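Local coordinates for protein transcriptional regulator ComR (Streptococcus vestibularis F0396, PDB 6HU8) that probably binds DNA through a Cro/C1-type helix-turn-helix domain and, as an RNPP-family regulator of competence, answers to a signalling peptide through its tetratricopeptide (TPR) domain, at residues A[25-30]-A[52-57]; A[34-39]-A[146-151]; A[46-51]-A[116-121]; A[123-128]-A[163-168]. All coordinates share one frame; numbering follows the deposited sequence.

In the fold
From the N terminus, contacts 1, 2 and 3 open in turn on helix 22-26, helix 34-41 and the loop entering helix 49-59. Contact 1 closes first, at 52-57, joining two parts of the helix-turn-helix domain and crossing contacts 2 and 3. Contact 3 closes at 116-121, on the first turn of helix 117-131; contact 4 then opens on the same helix. Contact 2 closes at 146-151, so contact 3 lies wholly within its span, whereas contacts 2 and 4 cross. Contact 4 closes last, at 163-168. Contacts 2 and 3 dock the helix-turn-helix domain on the TPR domain; contact 4 packs TPR helices against each other.

Contact 1: residues A[25-30]-A[52-57]; sequences LCLDGA and LSYIAK
The Y54 ring meets its main partners across this contact at the edge: L25 O and the L27 methyl CD1 both lie near the ring plane, around the hydroxyl end. C26 O comes up obliquely, while the L25 side chain slides past the ring in the opposite direction and brings CD2 to 4.0 Å from Y54 CE2. That same methyl also touches I55, with L25 CD2 4.2 Å from I55 CG1. The ring is aimed by chi1 of Y54 (170°), which sets CG trans to the backbone N and sends the hydroxyl out to the end of helix 22-26. There Y54 OH donates to L25 O over 2.7 Å, in the carbonyl plane. L25 O takes a second bond from R58 NE. This is the seam between the first helix of the helix-turn-helix pair, 22-26, and helix 49-59, which packs behind that pair. Helix 22-26 ends here in a type II' turn from C26 to G29, with L27 at positive phi; G29 N returns to C26 O at 2.9 Å. L27 CD1 sits beside the phenol oxygen, near the ring plane, 3.4 Å from Y54 OH. Just beyond, D28 makes an Asx turn: A30 N donates to D28 OD1 at 2.9 Å, meeting it from above the carboxylate plane. The other carboxylate oxygen, OD2, is salt-bridged to R154.

Contact 2: residues A[34-39]-A[146-151]; sequences VRQLIR and EDLFEQ
R35 reaches across to two acidic side chains on helix 139-152, and the charged part of the contact is this three-residue salt-bridge network. Both strong bonds come from one nitrogen: R35 NH2 donates to E146 OE1 at 2.6 Å and to D147 OD1 at 2.8 Å. E146 OE1 is met on its anti lone pair, almost in the guanidinium plane. D147 OD1 is instead approached from above its carboxylate, whose plane stands 64° from the guanidinium. R35 NE adds a weak bond to D147 OD2, an oxygen also bonded by T33 OG1. A bend at chi3 of R35 (-70°) turns the guanidinium edge toward the two acids. Helix 34-41 is the second helix of the helix-turn-helix pair, the one that in this family usually enters the major groove; R35 is here engaged by the TPR domain instead, consistent with the apo protein holding its DNA-binding surface in check. The neutral part is a reciprocal amide pair. Q36 NE2 donates to Q151 OE1 at 3.1 Å, nearly straight, and Q151 NE2 returns a bond to Q36 OE1, also 3.1 Å long. The two amide planes are 55° apart, so the pair is twisted rather than flat. Each has further partners: T33 N on Q36 OE1, G29 O for Q151 NE2. Q36 NE2 also packs 3.6 Å from L148 CD2. One water bridges the two helices, accepting from R39 NH2 at 2.9 Å and donating weakly to D147 OD2.

Contact 3: residues A[46-51]-A[116-121]; sequences LPSLDK and PEEELL
E118 and K51 come at each other from opposite directions, and S48 sits where they meet. The E118 chain bends sharply at chi2 (94°), folding its carboxylate back toward the S48 hydroxyl. S48 OG donates to E118 OE2 over 2.5 Å, shorter than usual, so the exact length is doubtful. The hydroxyl can do this because chi1 of S48 (61°) places OG between the backbone N and the carbonyl carbon. From there it also serves as N-cap of helix 49-59, accepting a weak bond from K51 N at 3.3 Å. K51 runs its methylenes past the carboxylate, with K51 CE 3.5 Å from E118 OE2. Its ammonium stops short of a salt bridge, K51 NZ lying 4.2 Å from E118 OE2, and bonds to E31 O; the nearby charge would still be expected to favour an ionised E118. The P116 ring lies against the backbone and side chain of S48, P116 CB coming to 3.5 Å from S48 N. A water completes the join, donating to L46 O and to E118 OE1 (2.8 Å) and accepting from S48 N. P116 is itself the N-cap residue of helix 117-131, so two helix starts face each other here. Helix 3-17 packs on L46 and P47, helix 139-152 packs on E118 through L148, and R39 of helix 34-41 salt-bridges to E117 alongside.

Contact 4: residues A[123-128]-A[163-168]; sequences LDILEN and LLVIDY
Two helices of the TPR domain, 117-131 and 160-173, pack side by side here, I125 of the first pressing on Y168 of the second. In the chain they are separated by helix 139-152, and like alternate helices in a TPR array they run in roughly the same direction, with the two short segments 41° apart and their axes 9.6 Å apart at closest. I125 is the wedge. Its CG1 sits over one face of the Y168 ring, off toward the rim near CG, in a CH-pi contact 4.1 Å from the ring centroid. The far end, CD1, slips beyond the ring to the opposing backbone, reaching 3.5 Å from L164 O and 3.7 Å from V165 CA. With chi1 of I125 at -72°, CG1 stands opposite the carbonyl carbon while CG2 also faces across, 3.6 Å from L164 O, so both branches are used. Alongside, L126 and L164 meet by their methyls, the CD2 atoms of the two residues being 4.2 Å apart. One turn on from I125, N128 ND2 donates to Y168 OH at 2.8 Å; the oxygen lies in the amide plane, although the amide and ring planes differ by 38°. Y145 and H172 meet the same ring edge-to-face. The N128 carbonyl oxygen takes a bond from R138 NH2, so the buried amide is satisfied at both ends and its flip is fixed. The N128 bond holds the tyrosine's hydroxyl end in place, while I125 on the face and the rings of Y145 and H172 probably limit its turning.

Contact 1: residues A[25-30]-A[52-57]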
# COMPACT_ATOMS: atom_id res chain seq x y z
N LEU A 25 -8.08 16.35 22.02
CA LEU A 25 -6.96 16.66 21.12
C LEU A 25 -7.19 16.00 19.75
O LEU A 25 -7.04 16.64 18.69
CB LEU A 25 -5.63 16.21 21.74
CG LEU A 25 -4.37 16.81 21.07
CD1 LEU A 25 -3.23 16.97 22.08
CD2 LEU A 25 -3.91 15.98 19.89
N CYS A 26 -7.63 14.73 19.75
CA CYS A 26 -7.69 13.99 18.50
C CYS A 26 -8.91 14.31 17.63
O CYS A 26 -8.95 13.89 16.46
CB CYS A 26 -7.65 12.48 18.78
SG CYS A 26 -6.04 11.94 19.44
N LEU A 27 -9.87 15.05 18.17
CA LEU A 27 -11.09 15.42 17.44
C LEU A 27 -11.70 14.21 16.75
O LEU A 27 -11.96 13.21 17.42
CB LEU A 27 -10.81 16.54 16.43
CG LEU A 27 -10.32 17.84 17.11
CD1 LEU A 27 -9.90 18.90 16.08
CD2 LEU A 27 -11.35 18.41 18.07
N ASP A 28 -11.92 14.28 15.43
CA ASP A 28 -12.62 13.20 14.73
C ASP A 28 -11.71 12.04 14.34
O ASP A 28 -12.14 11.13 13.65
CB ASP A 28 -13.33 13.71 13.47
CG ASP A 28 -12.35 14.28 12.42
OD1 ASP A 28 -11.11 14.16 12.58
OD2 ASP A 28 -12.83 14.87 11.44
N GLY A 29 -10.45 12.07 14.78
CA GLY A 29 -9.50 11.01 14.47
C GLY A 29 -8.93 10.96 13.05
O GLY A 29 -8.12 10.07 12.72
N ALA A 30 -9.33 11.88 12.18
CA ALA A 30 -8.87 11.80 10.80
C ALA A 30 -7.37 12.03 10.67
O ALA A 30 -6.76 11.54 9.71
CB ALA A 30 -9.63 12.80 9.91
N LEU A 52 2.88 15.22 14.07
CA LEU A 52 3.39 16.24 14.98
C LEU A 52 2.84 17.63 14.61
O LEU A 52 2.51 18.44 15.48
CB LEU A 52 4.92 16.28 14.97
CG LEU A 52 5.53 17.17 16.06
CD1 LEU A 52 5.17 16.70 17.46
CD2 LEU A 52 7.05 17.26 15.93
N SER A 53 2.73 17.90 13.31
CA SER A 53 2.16 19.16 12.82
C SER A 53 0.72 19.35 13.33
O SER A 53 0.32 20.45 13.71
CB SER A 53 2.19 19.19 11.29
OG SER A 53 1.60 20.37 10.80
N TYR A 54 -0.05 18.27 13.35
CA TYR A 54 -1.43 18.33 13.82
C TYR A 54 -1.46 18.60 15.33
O TYR A 54 -2.20 19.47 15.81
CB TYR A 54 -2.18 17.03 13.48
CG TYR A 54 -3.54 16.92 14.16
CD1 TYR A 54 -4.65 17.55 13.62
CD2 TYR A 54 -3.69 16.21 15.34
CE1 TYR A 54 -5.90 17.48 14.24
CE2 TYR A 54 -4.96 16.13 15.99
CZ TYR A 54 -6.03 16.78 15.42
OH TYR A 54 -7.26 16.72 16.00
N ILE A 55 -0.64 17.85 16.06
CA ILE A 55 -0.58 17.94 17.52
C ILE A 55 -0.19 19.34 17.94
O ILE A 55 -0.78 19.92 18.87
CB ILE A 55 0.41 16.90 18.11
CG1 ILE A 55 -0.17 15.48 17.99
CG2 ILE A 55 0.74 17.22 19.57
CD1 ILE A 55 0.82 14.37 18.37
N ALA A 56 0.79 19.91 17.24
CA ALA A 56 1.24 21.26 17.57
C ALA A 56 0.13 22.27 17.28
O ALA A 56 -0.07 23.20 18.05
CB ALA A 56 2.52 21.60 16.81
N LYS A 57 -0.59 22.09 16.17
CA LYS A 57 -1.71 22.99 15.89
C LYS A 57 -2.77 22.92 17.00
O LYS A 57 -3.30 23.94 17.43
CB LYS A 57 -2.34 22.67 14.54
CG LYS A 57 -3.33 23.72 14.08
CD LYS A 57 -4.13 23.28 12.88
CE LYS A 57 -5.13 24.35 12.45
NZ LYS A 57 -5.45 24.27 10.99

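Contact 2: residues A[34-39]-A[146-151]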
# COMPACT_ATOMS: atom_id res chain seq x y z
N VAL A 34 -6.71 8.29 19.03
CA VAL A 34 -6.36 8.21 20.42
C VAL A 34 -5.22 7.20 20.64
O VAL A 34 -4.29 7.47 21.40
CB VAL A 34 -7.61 7.84 21.27
CG1 VAL A 34 -7.21 7.39 22.65
CG2 VAL A 34 -8.55 9.06 21.32
N ARG A 35 -5.27 6.05 19.97
CA ARG A 35 -4.26 5.03 20.24
C ARG A 35 -2.90 5.45 19.64
O ARG A 35 -1.86 5.14 20.21
CB ARG A 35 -4.68 3.68 19.69
CG ARG A 35 -5.83 3.04 20.47
CD ARG A 35 -6.15 1.65 19.94
NE ARG A 35 -6.76 1.71 18.62
CZ ARG A 35 -7.15 0.65 17.91
NH1 ARG A 35 -7.00 -0.58 18.39
NH2 ARG A 35 -7.69 0.83 16.72
N GLN A 36 -2.94 6.15 18.51
CA GLN A 36 -1.74 6.76 17.93
C GLN A 36 -1.11 7.74 18.92
O GLN A 36 0.09 7.71 19.16
CB GLN A 36 -2.07 7.47 16.62
CG GLN A 36 -2.21 6.53 15.41
CD GLN A 36 -2.85 7.21 14.24
OE1 GLN A 36 -3.18 8.39 14.30
NE2 GLN A 36 -3.05 6.47 13.15
N LEU A 37 -1.93 8.62 19.49
CA LEU A 37 -1.44 9.57 20.51
C LEU A 37 -0.87 8.85 21.73
O LEU A 37 0.23 9.17 22.18
CB LEU A 37 -2.55 10.54 20.94
CG LEU A 37 -2.16 11.56 22.04
CD1 LEU A 37 -0.94 12.40 21.64
CD2 LEU A 37 -3.33 12.48 22.35
N ILE A 38 -1.60 7.88 22.28
CA ILE A 38 -1.06 7.11 23.41
C ILE A 38 0.32 6.47 23.18
O ILE A 38 1.17 6.50 24.06
CB ILE A 38 -2.06 6.01 23.83
CG1 ILE A 38 -3.28 6.67 24.48
CG2 ILE A 38 -1.45 5.08 24.86
CD1 ILE A 38 -4.44 5.71 24.72
N ARG A 39 0.56 5.90 22.00
CA ARG A 39 1.84 5.26 21.70
C ARG A 39 2.95 6.32 21.65
O ARG A 39 4.09 6.06 22.05
CB ARG A 39 1.77 4.48 20.37
CG ARG A 39 1.02 3.16 20.48
CD ARG A 39 1.15 2.29 19.23
NE ARG A 39 0.53 2.89 18.05
CZ ARG A 39 -0.74 2.70 17.70
NH1 ARG A 39 -1.53 1.93 18.45
NH2 ARG A 39 -1.22 3.29 16.61
N GLU A 146 -4.91 -0.69 11.63
CA GLU A 146 -6.34 -0.40 11.78
C GLU A 146 -6.61 1.11 11.79
O GLU A 146 -7.48 1.58 11.06
CB GLU A 146 -6.92 -1.03 13.05
CG GLU A 146 -8.42 -0.88 13.13
CD GLU A 146 -9.05 -1.60 14.33
OE1 GLU A 146 -8.82 -1.17 15.47
OE2 GLU A 146 -9.79 -2.59 14.12
N ASP A 147 -5.85 1.87 12.57
CA ASP A 147 -6.14 3.30 12.65
C ASP A 147 -5.66 4.05 11.41
O ASP A 147 -6.34 4.95 10.93
CB ASP A 147 -5.54 3.91 13.93
CG ASP A 147 -6.39 3.58 15.17
OD1 ASP A 147 -7.48 2.99 14.99
OD2 ASP A 147 -5.98 3.93 16.30
N LEU A 148 -4.51 3.66 10.86
CA LEU A 148 -4.06 4.28 9.60
C LEU A 148 -5.05 4.00 8.45
O LEU A 148 -5.30 4.88 7.63
CB LEU A 148 -2.64 3.81 9.24
CG LEU A 148 -1.60 4.38 10.21
CD1 LEU A 148 -0.23 3.72 10.06
CD2 LEU A 148 -1.46 5.89 10.01
N PHE A 149 -5.63 2.81 8.40
CA PHE A 149 -6.63 2.52 7.38
C PHE A 149 -7.91 3.33 7.58
O PHE A 149 -8.49 3.80 6.60
CB PHE A 149 -6.99 1.03 7.33
CG PHE A 149 -7.94 0.67 6.21
CD1 PHE A 149 -7.65 1.04 4.89
CD2 PHE A 149 -9.11 -0.03 6.47
CE1 PHE A 149 -8.53 0.72 3.85
CE2 PHE A 149 -9.99 -0.35 5.44
CZ PHE A 149 -9.71 0.02 4.13
N GLU A 150 -8.36 3.50 8.83
CA GLU A 150 -9.50 4.39 9.12
C GLU A 150 -9.24 5.79 8.57
O GLU A 150 -10.15 6.46 8.10
CB GLU A 150 -9.78 4.50 10.61
CG GLU A 150 -10.68 3.46 11.19
CD GLU A 150 -12.04 3.40 10.51
OE1 GLU A 150 -12.67 4.46 10.29
OE2 GLU A 150 -12.45 2.28 10.15
N GLN A 151 -8.00 6.24 8.67
CA GLN A 151 -7.65 7.57 8.21
C GLN A 151 -7.63 7.60 6.68
O GLN A 151 -8.03 8.58 6.06
CB GLN A 151 -6.32 8.01 8.83
CG GLN A 151 -6.52 8.40 10.30
CD GLN A 151 -5.24 8.54 11.10
OE1 GLN A 151 -4.18 8.07 10.71
NE2 GLN A 151 -5.34 9.18 12.25
O HOH W 1 -3.85 2.05 16.58

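Contact 3: residues A[46-51]-A[116-121]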
# COMPACT_ATOMS: atom_id res chain seq x y z
N LEU A 46 7.45 7.28 17.32
CA LEU A 46 7.88 8.62 17.01
C LEU A 46 6.79 9.28 16.19
O LEU A 46 6.25 8.65 15.28
CB LEU A 46 9.20 8.59 16.22
CG LEU A 46 9.92 9.90 15.92
CD1 LEU A 46 10.45 10.50 17.21
CD2 LEU A 46 11.07 9.69 14.91
N PRO A 47 6.47 10.55 16.47
CA PRO A 47 5.51 11.19 15.57
C PRO A 47 6.12 11.50 14.20
O PRO A 47 7.29 11.94 14.10
CB PRO A 47 5.15 12.48 16.29
CG PRO A 47 6.29 12.76 17.19
CD PRO A 47 6.92 11.44 17.55
N SER A 48 5.33 11.27 13.16
CA SER A 48 5.67 11.71 11.81
C SER A 48 5.46 13.21 11.78
O SER A 48 4.87 13.79 12.72
CB SER A 48 4.81 11.01 10.75
OG SER A 48 3.43 11.30 10.91
N LEU A 49 5.94 13.85 10.72
CA LEU A 49 5.79 15.28 10.57
C LEU A 49 4.32 15.67 10.49
O LEU A 49 3.91 16.66 11.08
CB LEU A 49 6.53 15.76 9.32
CG LEU A 49 6.45 17.27 9.04
CD1 LEU A 49 6.82 18.05 10.28
CD2 LEU A 49 7.36 17.65 7.87
N ASP A 50 3.54 14.88 9.76
CA ASP A 50 2.10 15.13 9.64
C ASP A 50 1.42 15.07 11.00
O ASP A 50 0.65 15.96 11.34
CB ASP A 50 1.43 14.12 8.71
CG ASP A 50 1.85 14.29 7.26
OD1 ASP A 50 2.22 15.42 6.87
OD2 ASP A 50 1.81 13.27 6.53
N LYS A 51 1.69 14.03 11.77
CA LYS A 51 1.04 13.91 13.05
C LYS A 51 1.58 14.94 14.08
O LYS A 51 0.80 15.51 14.85
CB LYS A 51 1.15 12.47 13.57
CG LYS A 51 0.49 11.49 12.58
CD LYS A 51 -0.08 10.24 13.22
CE LYS A 51 -0.66 9.29 12.14
NZ LYS A 51 -1.67 9.93 11.25
N PRO A 116 8.99 7.14 11.99
CA PRO A 116 7.66 7.20 12.61
C PRO A 116 6.86 5.93 12.32
O PRO A 116 7.25 5.10 11.50
CB PRO A 116 7.01 8.41 11.94
CG PRO A 116 7.63 8.45 10.58
CD PRO A 116 9.07 7.99 10.79
N GLU A 117 5.73 5.82 12.99
CA GLU A 117 4.88 4.64 12.92
C GLU A 117 4.48 4.27 11.50
O GLU A 117 4.47 3.09 11.14
CB GLU A 117 3.64 4.88 13.77
CG GLU A 117 2.92 3.67 14.23
CD GLU A 117 1.85 4.05 15.25
OE1 GLU A 117 2.17 4.13 16.47
OE2 GLU A 117 0.71 4.29 14.82
N GLU A 118 4.13 5.27 10.70
CA GLU A 118 3.63 5.00 9.35
C GLU A 118 4.69 4.42 8.42
O GLU A 118 4.39 3.62 7.55
CB GLU A 118 3.07 6.27 8.72
CG GLU A 118 2.05 6.97 9.56
CD GLU A 118 2.66 8.07 10.43
OE1 GLU A 118 3.48 7.75 11.33
OE2 GLU A 118 2.29 9.25 10.20
N GLU A 119 5.93 4.88 8.58
CA GLU A 119 7.02 4.33 7.78
C GLU A 119 7.30 2.90 8.20
O GLU A 119 7.49 2.01 7.35
CB GLU A 119 8.28 5.19 7.92
CG GLU A 119 8.16 6.58 7.26
CD GLU A 119 7.92 6.51 5.75
OE1 GLU A 119 8.51 5.63 5.07
OE2 GLU A 119 7.15 7.34 5.22
N LEU A 120 7.30 2.67 9.51
CA LEU A 120 7.57 1.35 10.06
C LEU A 120 6.50 0.38 9.61
O LEU A 120 6.82 -0.77 9.31
CB LEU A 120 7.62 1.40 11.59
CG LEU A 120 8.90 2.02 12.16
CD1 LEU A 120 8.78 2.25 13.67
CD2 LEU A 120 10.07 1.10 11.84
N LEU A 121 5.24 0.82 9.59
CA LEU A 121 4.15 -0.04 9.10
C LEU A 121 4.34 -0.40 7.63
O LEU A 121 4.06 -1.52 7.20
CB LEU A 121 2.79 0.62 9.29
CG LEU A 121 1.63 -0.22 8.68
CD1 LEU A 121 1.40 -1.47 9.52
CD2 LEU A 121 0.35 0.60 8.57
O HOH W 2 3.36 9.14 13.80

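Contact 4: residues A[123-128]-A[163-168]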
# COMPACT_ATOMS: atom_id res chain seq x y z
N LEU A 123 7.04 -0.91 6.12
CA LEU A 123 8.01 -1.99 6.05
C LEU A 123 7.36 -3.32 6.44
O LEU A 123 7.57 -4.33 5.79
CB LEU A 123 9.22 -1.69 6.94
CG LEU A 123 10.03 -0.47 6.49
CD1 LEU A 123 11.23 -0.21 7.41
CD2 LEU A 123 10.47 -0.61 5.04
N ASP A 124 6.58 -3.30 7.52
CA ASP A 124 5.86 -4.49 7.96
C ASP A 124 4.91 -5.03 6.87
O ASP A 124 4.83 -6.24 6.67
CB ASP A 124 5.07 -4.20 9.23
CG ASP A 124 5.93 -4.20 10.48
OD1 ASP A 124 6.95 -4.93 10.52
OD2 ASP A 124 5.58 -3.49 11.44
N ILE A 125 4.19 -4.13 6.20
CA ILE A 125 3.23 -4.52 5.17
C ILE A 125 3.90 -5.22 3.99
O ILE A 125 3.49 -6.30 3.59
CB ILE A 125 2.44 -3.31 4.61
CG1 ILE A 125 1.43 -2.80 5.64
CG2 ILE A 125 1.71 -3.68 3.30
CD1 ILE A 125 0.73 -1.52 5.20
N LEU A 126 4.93 -4.58 3.43
CA LEU A 126 5.70 -5.19 2.36
C LEU A 126 6.21 -6.56 2.76
O LEU A 126 6.14 -7.52 1.98
CB LEU A 126 6.88 -4.29 1.98
CG LEU A 126 6.51 -2.98 1.29
CD1 LEU A 126 7.71 -2.05 1.23
CD2 LEU A 126 5.97 -3.26 -0.11
N GLU A 127 6.73 -6.66 3.98
CA GLU A 127 7.31 -7.90 4.47
C GLU A 127 6.24 -8.98 4.64
O GLU A 127 6.44 -10.12 4.22
CB GLU A 127 8.04 -7.67 5.78
CG GLU A 127 8.89 -8.85 6.22
CD GLU A 127 9.39 -8.70 7.65
OE1 GLU A 127 10.61 -8.85 7.87
OE2 GLU A 127 8.56 -8.46 8.56
N ASN A 128 5.11 -8.62 5.25
CA ASN A 128 4.03 -9.57 5.49
C ASN A 128 3.46 -10.13 4.17
O ASN A 128 3.40 -11.34 3.99
CB ASN A 128 2.92 -8.93 6.33
CG ASN A 128 3.27 -8.86 7.83
OD1 ASN A 128 4.35 -9.28 8.24
ND2 ASN A 128 2.36 -8.32 8.64
N LEU A 163 -1.24 4.07 -0.29
CA LEU A 163 -1.43 3.01 -1.28
C LEU A 163 -0.99 1.67 -0.72
O LEU A 163 -1.59 0.64 -1.03
CB LEU A 163 -0.67 3.31 -2.57
CG LEU A 163 -1.24 4.45 -3.41
CD1 LEU A 163 -0.44 4.57 -4.68
CD2 LEU A 163 -2.71 4.25 -3.72
N LEU A 164 0.04 1.68 0.12
CA LEU A 164 0.52 0.43 0.70
C LEU A 164 -0.41 -0.06 1.82
O LEU A 164 -0.62 -1.26 1.98
CB LEU A 164 1.96 0.58 1.18
CG LEU A 164 2.94 0.75 0.01
CD1 LEU A 164 4.35 1.05 0.49
CD2 LEU A 164 2.95 -0.46 -0.89
N VAL A 165 -0.95 0.86 2.62
CA VAL A 165 -1.97 0.48 3.59
C VAL A 165 -3.15 -0.16 2.85
O VAL A 165 -3.71 -1.18 3.26
CB VAL A 165 -2.47 1.70 4.41
CG1 VAL A 165 -3.68 1.32 5.25
CG2 VAL A 165 -1.33 2.28 5.29
N ILE A 166 -3.52 0.46 1.73
CA ILE A 166 -4.62 -0.04 0.92
C ILE A 166 -4.28 -1.42 0.34
O ILE A 166 -5.15 -2.27 0.18
CB ILE A 166 -4.97 0.96 -0.22
CG1 ILE A 166 -5.61 2.21 0.38
CG2 ILE A 166 -5.93 0.32 -1.24
CD1 ILE A 166 -5.89 3.31 -0.63
N ASP A 167 -3.00 -1.64 0.05
CA ASP A 167 -2.56 -2.97 -0.35
C ASP A 167 -2.82 -3.99 0.78
O ASP A 167 -3.36 -5.09 0.53
CB ASP A 167 -1.08 -2.95 -0.72
CG ASP A 167 -0.72 -3.97 -1.76
OD1 ASP A 167 -1.60 -4.78 -2.14
OD2 ASP A 167 0.45 -3.97 -2.20
N TYR A 168 -2.48 -3.63 2.02
CA TYR A 168 -2.67 -4.52 3.17
C TYR A 168 -4.16 -4.81 3.38
O TYR A 168 -4.54 -5.93 3.78
CB TYR A 168 -2.07 -3.91 4.44
CG TYR A 168 -1.63 -4.92 5.48
CD1 TYR A 168 -0.92 -6.07 5.11
CD2 TYR A 168 -1.89 -4.72 6.83
CE1 TYR A 168 -0.50 -6.99 6.07
CE2 TYR A 168 -1.47 -5.62 7.80
CZ TYR A 168 -0.78 -6.75 7.41
OH TYR A 168 -0.36 -7.65 8.36